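Local coordinates for F5/8 type C domain protein (Clostridium perfringens, PDB 7JRM) that probably binds mucin-type glycans through a carbohydrate-binding module, as part of the O-glycopeptidase ZmpB, at residues Glu12-Met18 with Arg75-Asp81; Lys53-Phe57 with Asn225-Tyr229; Gln111-Leu115 with Ala216-Asp220; Asp144-Val150 with Lys187-Asp193. One frame throughout, in Å; residues are numbered along the deposited sequence. Where two conformers were deposited one is given.

Interaction 1: Glu12-Met18 with Arg75-Asp81; sequences ENLAYSM and RTIAVTD
Y16 and I77 make the apolar middle of this parallel strand pair, which forms one margin of the Ig-like β-sheet: strand 14-16 is outermost and runs beside strand 70-79, with the two directions 18° apart. I77 CG2 approaches the CD2 edge of the Y16 ring at 3.8 Å, near the ring plane and not over a face. Toward the end of the pair, M18, bent at its second and third torsions, crosses V79 at about a right angle and sets its SD 3.7 Å from V79 CG1. In the other direction L14 lays CD1 over one face of the R75 guanidinium, 3.4 Å from R75 NH1. The R75 side chain starts from between its own backbone N and carbonyl carbon (chi1 58°) and bends at chi2, which brings the guanidinium back along strand 14-16, one face against L14 CD1 and its edge at E12 O. NH1 gives that oxygen a hydrogen bond in the guanidinium plane, while NE is held by Y61 and NH2 by the L24 and K26 carbonyls. Beside these contacts the ladder of backbone bonds runs from L14 N to T76 O through to T80 N to Y16 O. At the polar edge N13 OD1 takes the N-H of T76 at 3.0 Å, almost straight at 174°, and a water gives a proton to L14 O at 2.7 Å while lying 2.9 Å from T76 OG1.

Interaction 2: Lys53-Phe57 with Asn225-Tyr229; sequences KSGIF and NLAEY
S54 meets the flat peptide joining L226 to A227 at its N-H edge: A227 N donates to S54 OG at 2.8 Å, a nearly straight bond of 166°. The ring of F57, on the same strand, makes no contact with the loop; K53 O lies at its edge, in its plane, and F49 meets it edge-to-face. S54 reaches the loop because OG stands anti to its own backbone N (chi1 180°), and the same hydroxyl is hydrogen-bonded to V79 O, so one serine links the loop to the strand beside its own. Beside it the methyl of A227 lies 3.6 Å from S54 CB. L226 then extends along the strand, its CD2 3.6 Å from G55 CA and 4.2 Å from I56 CG1. A water accepts from S54 N at 3.1 Å and donates to Y229 O at 2.8 Å, a second bridge. The contact is thus a small surface joint between the Ig-like sheet and the loop running from strand 215-224 to helix 232-242. Strand 55-64 pairs with strand 70-79 on one side of it, while Y229, farther along the loop, packs on helix 273-288.

Interaction 3: Gln111-Leu115 with Ala216-Asp220; sequences QIRLL and ADWAD
I112 lays its CG2 methyl alongside the carboxylate of D217, 3.5 Å from OD2 and 3.8 Å from D217 CB, the two side chains sliding past each other in opposite directions. L114, two residues on, does the same with its CD2, which lies 3.6 Å from D217 OD2. The acid therefore projects between two branched aliphatic residues, directed there by a first torsion that sets CG anti to its carbonyl carbon (chi1 -60°). Both of these residues also reach A219: its CB is 4.0 Å from I112 CG2 and 3.7 Å from L114 CD1. The leucine is split in its work, one methyl against the carboxylate and the other against the alanine.

The strands cross almost at right angles, 96°, with axes 7.8 Å apart, so this is layer packing and not sheet pairing. No hydrogen bond joins them. Strand 112-115, paired with strand 121-124, lies against the side of strand 215-224 from which D217 and A219 point; W218 between them turns the other way, into the interior of the β-sandwich of the NPCBM/NEW2 module, where its ring meets F166 edge-to-face. The calcium ligand D214 lies only two residues before A216, and the chain turns a corner at D220.

Within this pair of segments the carboxylate meets aliphatic carbon and gains no hydrogen-bond donor. With the like-charged D153 close to D217 OD2 as well, a buried acid in such surroundings would probably have a raised pKa.

Interaction 4: Asp144-Val150 with Lys187-Asp193; sequences DIFDTWV and KKRLVVD
F146, T148 and V150 form hydrogen-bonded pairs with V192, L190 and K188 in a regular antiparallel ladder, the strands running 171° apart with axes 4.6 Å from each other. On the face of I145, D147 and W149, the indole is gripped from both sides. K187 CE sits over the centre of its six-membered ring, 3.5 Å from the centroid, and NZ stands above the same face as a cation-pi partner at 4.3 Å while also bonding N116. Over the opposite face R189 CB is offset toward the rim, 3.6 Å from W149 CZ3. The R189 chain, extended from CG to NE, then runs on to D147 and holds it side-on: NE to OD1 at 3.1 Å, NH2 to OD2 at 2.7 Å, the two flat groups turned 33° apart. Nearer the far end I145 CG2 packs 3.7 Å from V191 CG1. F146, T148, L190 and V192 point to the other face, where F146 and V192 meet V168 of the second sheet of the sandwich. D147 OD2 is also salt-bridged to R224, so the acid, shared by two arginines, probably stays ionised and positions R189, whose NH2 also bonds A15 O on the Ig-like side.

Overall arrangement
Interactions 1, 2 and 4 together form the junction between the Ig-like domain and the NPCBM/NEW2 module. Interactions 1 and 2 have centres 9 Å apart and share a sheet, with V79 N 2.7 Å from G55 O. Interaction 4 lies 10 Å from interaction 1, centre to centre, joined to it by A15 O and R189 NH2 at 3.1 Å, and 17 Å from interaction 2, where D144 OD2 meets L226 N at 2.9 Å. Interaction 3 belongs wholly to the module: it joins interaction 4 through A219 N and W149 O, 2.7 Å apart, but stays about 10 Å from interaction 1 at the nearest atoms. The calcium ligand D214 directly precedes strand 215-224 of interaction 3; none of the four contacts supplies a calcium ligand.

Interaction 1: Glu12-Met18 with Arg75-Asp81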
loop_
_atom_site.group_PDB
_atom_site.type_symbol
_atom_site.label_atom_id
_atom_site.label_comp_id
_atom_site.label_asym_id
_atom_site.label_seq_id
_atom_site.Cartn_x
_atom_site.Cartn_y
_atom_site.Cartn_z
ATOM N N GLU A 12 -22.273 26.901 3.008
ATOM C CA GLU A 12 -22.187 26.625 4.434
ATOM C C GLU A 12 -20.884 25.905 4.760
ATOM O O GLU A 12 -20.201 25.374 3.880
ATOM C CB GLU A 12 -23.383 25.787 4.899
ATOM C CG GLU A 12 -24.728 26.453 4.662
ATOM C CD GLU A 12 -25.881 25.688 5.280
ATOM O OE1 GLU A 12 -25.727 24.475 5.539
ATOM O OE2 GLU A 12 -26.944 26.303 5.506
ATOM N N ASN A 13 -20.547 25.897 6.047
ATOM C CA ASN A 13 -19.325 25.246 6.498
ATOM C C ASN A 13 -19.438 23.732 6.354
ATOM O O ASN A 13 -20.476 23.137 6.657
ATOM C CB ASN A 13 -19.033 25.617 7.951
ATOM C CG ASN A 13 -18.599 27.062 8.108
ATOM O OD1 ASN A 13 -18.076 27.671 7.175
ATOM N ND2 ASN A 13 -18.811 27.617 9.296
ATOM N N LEU A 14 -18.357 23.111 5.890
ATOM C CA LEU A 14 -18.313 21.677 5.651
ATOM C C LEU A 14 -17.223 21.031 6.495
ATOM O O LEU A 14 -16.335 21.704 7.027
ATOM C CB LEU A 14 -18.063 21.368 4.168
ATOM C CG LEU A 14 -19.256 21.450 3.215
ATOM C CD1 LEU A 14 -18.781 21.324 1.778
ATOM C CD2 LEU A 14 -20.280 20.376 3.539
ATOM N N ALA A 15 -17.300 19.706 6.604
ATOM C CA ALA A 15 -16.302 18.913 7.307
ATOM C C ALA A 15 -16.127 17.586 6.587
ATOM O O ALA A 15 -17.116 16.935 6.236
ATOM C CB ALA A 15 -16.701 18.675 8.768
ATOM N N TYR A 16 -14.875 17.192 6.368
ATOM C CA TYR A 16 -14.552 15.946 5.693
ATOM C C TYR A 16 -13.593 15.134 6.551
ATOM O O TYR A 16 -12.880 15.669 7.404
ATOM C CB TYR A 16 -13.926 16.194 4.312
ATOM C CG TYR A 16 -14.908 16.632 3.252
ATOM C CD1 TYR A 16 -15.615 15.700 2.503
ATOM C CD2 TYR A 16 -15.121 17.979 2.989
ATOM C CE1 TYR A 16 -16.511 16.097 1.528
ATOM C CE2 TYR A 16 -16.015 18.386 2.016
ATOM C CZ TYR A 16 -16.706 17.440 1.290
ATOM O OH TYR A 16 -17.597 17.842 0.321
ATOM N N SER A 17 -13.586 13.824 6.317
ATOM C CA SER A 17 -12.661 12.931 6.993
ATOM C C SER A 17 -11.380 12.796 6.167
ATOM O O SER A 17 -11.232 13.393 5.098
ATOM C CB SER A 17 -13.317 11.573 7.245
ATOM O OG SER A 17 -13.081 10.681 6.171
ATOM N N MET A 18 -10.439 11.995 6.670
ATOM C CA MET A 18 -9.133 11.900 6.024
ATOM C C MET A 18 -9.197 11.138 4.705
ATOM O O MET A 18 -8.450 11.456 3.774
ATOM C CB MET A 18 -8.128 11.236 6.967
ATOM C CG MET A 18 -7.733 12.091 8.160
ATOM S SD MET A 18 -7.213 13.757 7.701
ATOM C CE MET A 18 -5.668 13.414 6.862
ATOM N N ARG A 75 -16.795 30.297 2.990
ATOM C CA ARG A 75 -17.091 29.183 3.879
ATOM C C ARG A 75 -15.804 28.417 4.146
ATOM O O ARG A 75 -14.850 28.474 3.364
ATOM C CB ARG A 75 -18.168 28.259 3.292
ATOM C CG ARG A 75 -17.819 27.660 1.936
ATOM C CD ARG A 75 -17.270 26.246 2.073
ATOM N NE ARG A 75 -17.277 25.522 0.805
ATOM C CZ ARG A 75 -18.270 24.741 0.394
ATOM N NH1 ARG A 75 -19.347 24.581 1.151
ATOM N NH2 ARG A 75 -18.187 24.122 -0.775
ATOM N N THR A 76 -15.788 27.696 5.262
ATOM C CA THR A 76 -14.631 26.914 5.668
ATOM C C THR A 76 -14.877 25.430 5.424
ATOM O O THR A 76 -16.007 24.946 5.507
ATOM C CB THR A 76 -14.300 27.147 7.144
ATOM O OG1 THR A 76 -15.408 26.735 7.956
ATOM C CG2 THR A 76 -14.005 28.619 7.399
ATOM N N ILE A 77 -13.799 24.711 5.116
ATOM C CA ILE A 77 -13.843 23.273 4.878
ATOM C C ILE A 77 -12.792 22.620 5.763
ATOM O O ILE A 77 -11.592 22.869 5.595
ATOM C CB ILE A 77 -13.604 22.919 3.402
ATOM C CG1 ILE A 77 -14.713 23.506 2.525
ATOM C CG2 ILE A 77 -13.518 21.411 3.223
ATOM C CD1 ILE A 77 -14.625 23.098 1.072
ATOM N N ALA A 78 -13.237 21.786 6.697
ATOM C CA ALA A 78 -12.352 21.126 7.644
ATOM C C ALA A 78 -12.117 19.679 7.233
ATOM O O ALA A 78 -13.048 18.977 6.829
ATOM C CB ALA A 78 -12.931 21.177 9.059
ATOM N N VAL A 79 -10.866 19.240 7.337
ATOM C CA VAL A 79 -10.476 17.861 7.059
ATOM C C VAL A 79 -9.981 17.269 8.370
ATOM O O VAL A 79 -8.887 17.610 8.840
ATOM C CB VAL A 79 -9.401 17.774 5.966
ATOM C CG1 VAL A 79 -8.993 16.327 5.737
ATOM C CG2 VAL A 79 -9.907 18.404 4.675
ATOM N N THR A 80 -10.778 16.384 8.961
ATOM C CA THR A 80 -10.546 15.886 10.308
ATOM C C THR A 80 -10.299 14.382 10.290
ATOM O O THR A 80 -10.427 13.716 9.260
ATOM C CB THR A 80 -11.733 16.214 11.223
ATOM O OG1 THR A 80 -12.901 15.527 10.756
ATOM C CG2 THR A 80 -12.003 17.712 11.223
ATOM N N ASP A 81 -9.946 13.849 11.461
ATOM C CA ASP A 81 -9.656 12.427 11.603
ATOM C C ASP A 81 -10.493 11.798 12.713
ATOM O O ASP A 81 -11.591 11.294 12.458
ATOM C CB ASP A 81 -8.166 12.209 11.880
ATOM C CG ASP A 81 -7.777 10.741 11.861
ATOM O OD1 ASP A 81 -8.506 9.941 11.238
ATOM O OD2 ASP A 81 -6.744 10.389 12.468
HETATM O O HOH W 1 -15.449 23.829 8.354
#

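Interaction 2: Lys53-Phe57 with Asn225-Tyr229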
loop_
_atom_site.group_PDB
_atom_site.type_symbol
_atom_site.label_atom_id
_atom_site.label_comp_id
_atom_site.label_asym_id
_atom_site.label_seq_id
_atom_site.Cartn_x
_atom_site.Cartn_y
_atom_site.Cartn_z
ATOM N N LYS A 53 -4.110 16.975 3.357
ATOM C CA LYS A 53 -3.643 17.681 4.542
ATOM C C LYS A 53 -4.816 17.940 5.473
ATOM O O LYS A 53 -5.868 18.413 5.033
ATOM C CB LYS A 53 -2.963 19.003 4.168
ATOM C CG LYS A 53 -2.552 19.849 5.361
ATOM C CD LYS A 53 -1.968 21.180 4.919
ATOM C CE LYS A 53 -2.481 22.322 5.778
ATOM N NZ LYS A 53 -1.949 22.251 7.167
ATOM N N SER A 54 -4.632 17.629 6.753
ATOM C CA SER A 54 -5.661 17.873 7.753
ATOM C C SER A 54 -5.613 19.328 8.201
ATOM O O SER A 54 -4.537 19.864 8.484
ATOM C CB SER A 54 -5.473 16.944 8.951
ATOM O OG SER A 54 -6.465 17.172 9.936
ATOM N N GLY A 55 -6.775 19.963 8.264
ATOM C CA GLY A 55 -6.841 21.348 8.677
ATOM C C GLY A 55 -8.200 21.937 8.369
ATOM O O GLY A 55 -9.104 21.260 7.869
ATOM N N ILE A 56 -8.325 23.223 8.686
ATOM C CA ILE A 56 -9.537 23.995 8.432
ATOM C C ILE A 56 -9.176 25.080 7.428
ATOM O O ILE A 56 -8.460 26.032 7.763
ATOM C CB ILE A 56 -10.119 24.596 9.718
ATOM C CG1 ILE A 56 -10.377 23.492 10.746
ATOM C CG2 ILE A 56 -11.401 25.358 9.418
ATOM C CD1 ILE A 56 -10.525 23.996 12.161
ATOM N N PHE A 57 -9.669 24.940 6.202
ATOM C CA PHE A 57 -9.304 25.813 5.097
ATOM C C PHE A 57 -10.463 26.733 4.737
ATOM O O PHE A 57 -11.633 26.369 4.872
ATOM C CB PHE A 57 -8.892 24.993 3.870
ATOM C CG PHE A 57 -7.952 23.865 4.184
ATOM C CD1 PHE A 57 -6.584 24.078 4.230
ATOM C CD2 PHE A 57 -8.435 22.591 4.437
ATOM C CE1 PHE A 57 -5.716 23.043 4.520
ATOM C CE2 PHE A 57 -7.573 21.552 4.728
ATOM C CZ PHE A 57 -6.212 21.778 4.769
ATOM N N ASN A 225 -11.513 16.136 15.311
ATOM C CA ASN A 225 -10.184 16.675 15.552
ATOM C C ASN A 225 -9.312 16.536 14.312
ATOM O O ASN A 225 -9.451 15.588 13.535
ATOM C CB ASN A 225 -9.510 15.970 16.732
ATOM C CG ASN A 225 -9.916 16.554 18.068
ATOM O OD1 ASN A 225 -10.857 17.343 18.148
ATOM N ND2 ASN A 225 -9.208 16.173 19.123
ATOM N N LEU A 226 -8.409 17.498 14.138
ATOM C CA LEU A 226 -7.425 17.408 13.071
ATOM C C LEU A 226 -6.518 16.204 13.297
ATOM O O LEU A 226 -6.276 15.785 14.434
ATOM C CB LEU A 226 -6.594 18.691 12.999
ATOM C CG LEU A 226 -7.376 20.000 12.872
ATOM C CD1 LEU A 226 -6.431 21.186 12.748
ATOM C CD2 LEU A 226 -8.328 19.942 11.688
ATOM N N ALA A 227 -6.018 15.644 12.199
ATOM C CA ALA A 227 -5.208 14.437 12.282
ATOM C C ALA A 227 -3.926 14.696 13.063
ATOM O O ALA A 227 -3.324 15.770 12.972
ATOM C CB ALA A 227 -4.876 13.924 10.881
ATOM N N GLU A 228 -3.515 13.700 13.844
ATOM C CA GLU A 228 -2.259 13.746 14.578
ATOM C C GLU A 228 -1.083 13.261 13.742
ATOM O O GLU A 228 -0.002 13.019 14.290
ATOM C CB GLU A 228 -2.367 12.918 15.861
ATOM C CG GLU A 228 -3.166 13.596 16.963
ATOM C CD GLU A 228 -3.244 12.765 18.227
ATOM O OE1 GLU A 228 -3.762 11.630 18.164
ATOM O OE2 GLU A 228 -2.784 13.249 19.283
ATOM N N TYR A 229 -1.272 13.114 12.433
ATOM C CA TYR A 229 -0.226 12.682 11.522
ATOM C C TYR A 229 -0.313 13.513 10.251
ATOM O O TYR A 229 -1.307 14.198 9.996
ATOM C CB TYR A 229 -0.348 11.188 11.192
ATOM C CG TYR A 229 -1.565 10.857 10.356
ATOM C CD1 TYR A 229 -2.812 10.693 10.944
ATOM C CD2 TYR A 229 -1.470 10.720 8.976
ATOM C CE1 TYR A 229 -3.929 10.397 10.185
ATOM C CE2 TYR A 229 -2.580 10.426 8.209
ATOM C CZ TYR A 229 -3.806 10.265 8.819
ATOM O OH TYR A 229 -4.915 9.971 8.060
HETATM O O HOH W 2 -2.418 15.838 7.966
#

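Interaction 3: Gln111-Leu115 with Ala216-Asp220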
loop_
_atom_site.group_PDB
_atom_site.type_symbol
_atom_site.label_atom_id
_atom_site.label_comp_id
_atom_site.label_asym_id
_atom_site.label_seq_id
_atom_site.Cartn_x
_atom_site.Cartn_y
_atom_site.Cartn_z
ATOM N N GLN A 111 -36.220 5.892 18.264
ATOM C CA GLN A 111 -34.954 6.174 17.605
ATOM C C GLN A 111 -34.920 7.610 17.097
ATOM O O GLN A 111 -35.953 8.210 16.784
ATOM C CB GLN A 111 -34.724 5.208 16.442
ATOM C CG GLN A 111 -34.441 3.774 16.855
ATOM C CD GLN A 111 -34.419 2.826 15.671
ATOM O OE1 GLN A 111 -35.435 2.619 15.007
ATOM N NE2 GLN A 111 -33.256 2.245 15.397
ATOM N N ILE A 112 -33.713 8.164 17.019
ATOM C CA ILE A 112 -33.534 9.504 16.469
ATOM C C ILE A 112 -33.823 9.460 14.975
ATOM O O ILE A 112 -33.159 8.739 14.221
ATOM C CB ILE A 112 -32.122 10.029 16.754
ATOM C CG1 ILE A 112 -31.955 10.304 18.249
ATOM C CG2 ILE A 112 -31.846 11.281 15.937
ATOM C CD1 ILE A 112 -30.525 10.505 18.675
ATOM N N ARG A 113 -34.822 10.226 14.543
ATOM C CA ARG A 113 -35.277 10.193 13.161
ATOM C C ARG A 113 -35.520 11.610 12.669
ATOM O O ARG A 113 -36.250 12.376 13.306
ATOM C CB ARG A 113 -36.556 9.356 13.022
ATOM C CG ARG A 113 -36.343 7.868 13.257
ATOM C CD ARG A 113 -37.661 7.114 13.334
ATOM N NE ARG A 113 -38.538 7.630 14.382
ATOM C CZ ARG A 113 -39.827 7.903 14.209
ATOM N NH1 ARG A 113 -40.395 7.709 13.026
ATOM N NH2 ARG A 113 -40.549 8.369 15.217
ATOM N N LEU A 114 -34.911 11.951 11.536
ATOM C CA LEU A 114 -35.065 13.255 10.911
ATOM C C LEU A 114 -35.510 13.071 9.467
ATOM O O LEU A 114 -35.559 11.954 8.944
ATOM C CB LEU A 114 -33.763 14.065 10.975
ATOM C CG LEU A 114 -33.268 14.437 12.373
ATOM C CD1 LEU A 114 -32.012 15.292 12.288
ATOM C CD2 LEU A 114 -34.358 15.152 13.154
ATOM N N LEU A 115 -35.831 14.186 8.819
ATOM C CA LEU A 115 -36.316 14.183 7.446
ATOM C C LEU A 115 -35.190 14.549 6.487
ATOM O O LEU A 115 -34.417 15.477 6.742
ATOM C CB LEU A 115 -37.482 15.160 7.280
ATOM C CG LEU A 115 -38.180 15.179 5.919
ATOM C CD1 LEU A 115 -39.033 13.933 5.736
ATOM C CD2 LEU A 115 -39.021 16.436 5.765
ATOM N N ALA A 216 -36.755 17.832 19.331
ATOM C CA ALA A 216 -35.600 18.220 18.536
ATOM C C ALA A 216 -34.451 17.253 18.774
ATOM O O ALA A 216 -34.253 16.773 19.894
ATOM C CB ALA A 216 -35.155 19.649 18.865
ATOM N N ASP A 217 -33.689 16.978 17.716
ATOM C CA ASP A 217 -32.563 16.058 17.774
ATOM C C ASP A 217 -31.279 16.757 17.356
ATOM O O ASP A 217 -31.253 17.490 16.362
ATOM C CB ASP A 217 -32.776 14.843 16.865
ATOM C CG ASP A 217 -34.001 14.044 17.231
ATOM O OD1 ASP A 217 -34.345 13.986 18.429
ATOM O OD2 ASP A 217 -34.611 13.461 16.312
ATOM N N TRP A 218 -30.215 16.519 18.122
ATOM C CA TRP A 218 -28.851 16.788 17.674
ATOM C C TRP A 218 -28.310 15.467 17.133
ATOM O O TRP A 218 -27.628 14.709 17.821
ATOM C CB TRP A 218 -27.994 17.341 18.811
ATOM C CG TRP A 218 -28.528 18.602 19.420
ATOM C CD1 TRP A 218 -29.393 18.703 20.470
ATOM C CD2 TRP A 218 -28.224 19.944 19.020
ATOM N NE1 TRP A 218 -29.649 20.025 20.747
ATOM C CE2 TRP A 218 -28.944 20.807 19.871
ATOM C CE3 TRP A 218 -27.414 20.499 18.025
ATOM C CZ2 TRP A 218 -28.880 22.194 19.754
ATOM C CZ3 TRP A 218 -27.352 21.878 17.912
ATOM C CH2 TRP A 218 -28.079 22.709 18.773
ATOM N N ALA A 219 -28.644 15.189 15.876
ATOM C CA ALA A 219 -28.363 13.888 15.282
ATOM C C ALA A 219 -26.903 13.788 14.860
ATOM O O ALA A 219 -26.378 14.683 14.187
ATOM C CB ALA A 219 -29.277 13.644 14.083
ATOM N N ASP A 220 -26.252 12.691 15.256
ATOM C CA ASP A 220 -24.850 12.427 14.929
ATOM C C ASP A 220 -23.933 13.539 15.431
ATOM O O ASP A 220 -22.863 13.775 14.865
ATOM C CB ASP A 220 -24.661 12.214 13.424
ATOM C CG ASP A 220 -23.632 11.144 13.110
ATOM O OD1 ASP A 220 -23.867 9.969 13.462
ATOM O OD2 ASP A 220 -22.591 11.479 12.506
#

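Interaction 4: Asp144-Val150 with Lys187-Asp193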
loop_
_atom_site.group_PDB
_atom_site.type_symbol
_atom_site.label_atom_id
_atom_site.label_comp_id
_atom_site.label_asym_id
_atom_site.label_seq_id
_atom_site.Cartn_x
_atom_site.Cartn_y
_atom_site.Cartn_z
ATOM N N ASP A 144 -11.556 20.423 17.979
ATOM C CA ASP A 144 -11.379 21.363 16.880
ATOM C C ASP A 144 -12.681 21.724 16.182
ATOM O O ASP A 144 -12.945 22.905 15.940
ATOM C CB ASP A 144 -10.391 20.789 15.854
ATOM C CG ASP A 144 -9.024 20.513 16.448
ATOM O OD1 ASP A 144 -8.447 21.431 17.068
ATOM O OD2 ASP A 144 -8.525 19.378 16.293
ATOM N N ILE A 145 -13.508 20.735 15.850
ATOM C CA ILE A 145 -14.695 20.939 15.030
ATOM C C ILE A 145 -15.882 20.258 15.696
ATOM O O ILE A 145 -15.765 19.135 16.198
ATOM C CB ILE A 145 -14.486 20.394 13.598
ATOM C CG1 ILE A 145 -13.548 21.310 12.809
ATOM C CG2 ILE A 145 -15.813 20.230 12.869
ATOM C CD1 ILE A 145 -14.127 22.678 12.529
ATOM N N PHE A 146 -17.023 20.943 15.710
ATOM C CA PHE A 146 -18.289 20.358 16.126
ATOM C C PHE A 146 -19.181 20.179 14.905
ATOM O O PHE A 146 -19.412 21.133 14.156
ATOM C CB PHE A 146 -18.994 21.227 17.169
ATOM C CG PHE A 146 -20.396 20.784 17.468
ATOM C CD1 PHE A 146 -20.631 19.582 18.119
ATOM C CD2 PHE A 146 -21.479 21.558 17.089
ATOM C CE1 PHE A 146 -21.922 19.167 18.391
ATOM C CE2 PHE A 146 -22.771 21.149 17.361
ATOM C CZ PHE A 146 -22.993 19.950 18.012
ATOM N N ASP A 147 -19.681 18.961 14.713
ATOM C CA ASP A 147 -20.478 18.604 13.548
ATOM C C ASP A 147 -21.745 17.897 14.006
ATOM O O ASP A 147 -21.695 17.036 14.890
ATOM C CB ASP A 147 -19.676 17.703 12.598
ATOM C CG ASP A 147 -20.339 17.535 11.247
ATOM O OD1 ASP A 147 -21.350 18.219 10.986
ATOM O OD2 ASP A 147 -19.840 16.721 10.442
ATOM N N THR A 148 -22.877 18.258 13.406
ATOM C CA THR A 148 -24.151 17.697 13.832
ATOM C C THR A 148 -25.205 17.899 12.752
ATOM O O THR A 148 -25.117 18.826 11.943
ATOM C CB THR A 148 -24.631 18.329 15.147
ATOM O OG1 THR A 148 -25.802 17.647 15.611
ATOM C CG2 THR A 148 -24.960 19.803 14.946
ATOM N N TRP A 149 -26.190 17.007 12.749
ATOM C CA TRP A 149 -27.444 17.202 12.039
ATOM C C TRP A 149 -28.505 17.655 13.034
ATOM O O TRP A 149 -28.503 17.241 14.197
ATOM C CB TRP A 149 -27.904 15.917 11.346
ATOM C CG TRP A 149 -27.065 15.493 10.175
ATOM C CD1 TRP A 149 -26.160 14.473 10.143
ATOM C CD2 TRP A 149 -27.071 16.064 8.860
ATOM N NE1 TRP A 149 -25.596 14.377 8.894
ATOM C CE2 TRP A 149 -26.139 15.342 8.087
ATOM C CE3 TRP A 149 -27.771 17.117 8.262
ATOM C CZ2 TRP A 149 -25.887 15.640 6.749
ATOM C CZ3 TRP A 149 -27.520 17.411 6.932
ATOM C CH2 TRP A 149 -26.586 16.676 6.191
ATOM N N VAL A 150 -29.412 18.516 12.576
ATOM C CA VAL A 150 -30.472 19.039 13.429
ATOM C C VAL A 150 -31.794 18.988 12.679
ATOM O O VAL A 150 -31.834 19.017 11.444
ATOM C CB VAL A 150 -30.178 20.478 13.909
ATOM C CG1 VAL A 150 -28.981 20.494 14.848
ATOM C CG2 VAL A 150 -29.952 21.403 12.723
ATOM N N LYS A 187 -33.487 17.972 7.277
ATOM C CA LYS A 187 -32.454 18.138 8.290
ATOM C C LYS A 187 -31.349 19.065 7.797
ATOM O O LYS A 187 -30.992 19.065 6.616
ATOM C CB LYS A 187 -31.872 16.777 8.679
ATOM C CG LYS A 187 -31.129 16.064 7.559
ATOM C CD LYS A 187 -30.576 14.727 8.026
ATOM C CE LYS A 187 -29.530 14.188 7.059
ATOM N NZ LYS A 187 -30.011 14.199 5.649
ATOM N N LYS A 188 -30.818 19.868 8.714
ATOM C CA LYS A 188 -29.761 20.821 8.415
ATOM C C LYS A 188 -28.480 20.424 9.137
ATOM O O LYS A 188 -28.515 19.834 10.221
ATOM C CB LYS A 188 -30.168 22.242 8.820
ATOM C CG LYS A 188 -31.211 22.877 7.912
ATOM C CD LYS A 188 -31.658 24.228 8.451
ATOM C CE LYS A 188 -32.843 24.774 7.669
ATOM N NZ LYS A 188 -32.519 24.971 6.228
ATOM N N ARG A 189 -27.347 20.755 8.526
ATOM C CA ARG A 189 -26.038 20.433 9.074
ATOM C C ARG A 189 -25.396 21.682 9.663
ATOM O O ARG A 189 -25.502 22.773 9.097
ATOM C CB ARG A 189 -25.126 19.837 7.998
ATOM C CG ARG A 189 -23.833 19.245 8.536
ATOM C CD ARG A 189 -23.058 18.529 7.440
ATOM N NE ARG A 189 -21.879 17.843 7.959
ATOM C CZ ARG A 189 -20.850 17.455 7.212
ATOM N NH1 ARG A 189 -20.851 17.683 5.905
ATOM N NH2 ARG A 189 -19.819 16.835 7.771
ATOM N N LEU A 190 -24.732 21.513 10.805
ATOM C CA LEU A 190 -24.018 22.595 11.471
ATOM C C LEU A 190 -22.595 22.136 11.752
ATOM O O LEU A 190 -22.389 21.153 12.470
ATOM C CB LEU A 190 -24.715 23.008 12.771
ATOM C CG LEU A 190 -26.144 23.545 12.652
ATOM C CD1 LEU A 190 -26.718 23.850 14.028
ATOM C CD2 LEU A 190 -26.187 24.781 11.764
ATOM N N VAL A 191 -21.622 22.844 11.186
ATOM C CA VAL A 191 -20.204 22.552 11.375
ATOM C C VAL A 191 -19.570 23.797 11.979
ATOM O O VAL A 191 -19.458 24.831 11.307
ATOM C CB VAL A 191 -19.514 22.158 10.063
ATOM C CG1 VAL A 191 -18.062 21.789 10.319
ATOM C CG2 VAL A 191 -20.253 21.003 9.402
ATOM N N VAL A 192 -19.152 23.703 13.240
ATOM C CA VAL A 192 -18.724 24.858 14.020
ATOM C C VAL A 192 -17.268 24.682 14.429
ATOM O O VAL A 192 -16.876 23.614 14.912
ATOM C CB VAL A 192 -19.612 25.061 15.262
ATOM C CG1 VAL A 192 -19.243 26.356 15.973
ATOM C CG2 VAL A 192 -21.080 25.061 14.868
ATOM N N ASP A 193 -16.477 25.736 14.241
ATOM C CA ASP A 193 -15.113 25.777 14.749
ATOM C C ASP A 193 -15.146 25.971 16.261
ATOM O O ASP A 193 -15.709 26.955 16.752
ATOM C CB ASP A 193 -14.341 26.910 14.073
ATOM C CG ASP A 193 -12.844 26.846 14.330
ATOM O OD1 ASP A 193 -12.414 26.129 15.256
ATOM O OD2 ASP A 193 -12.092 27.526 13.600
#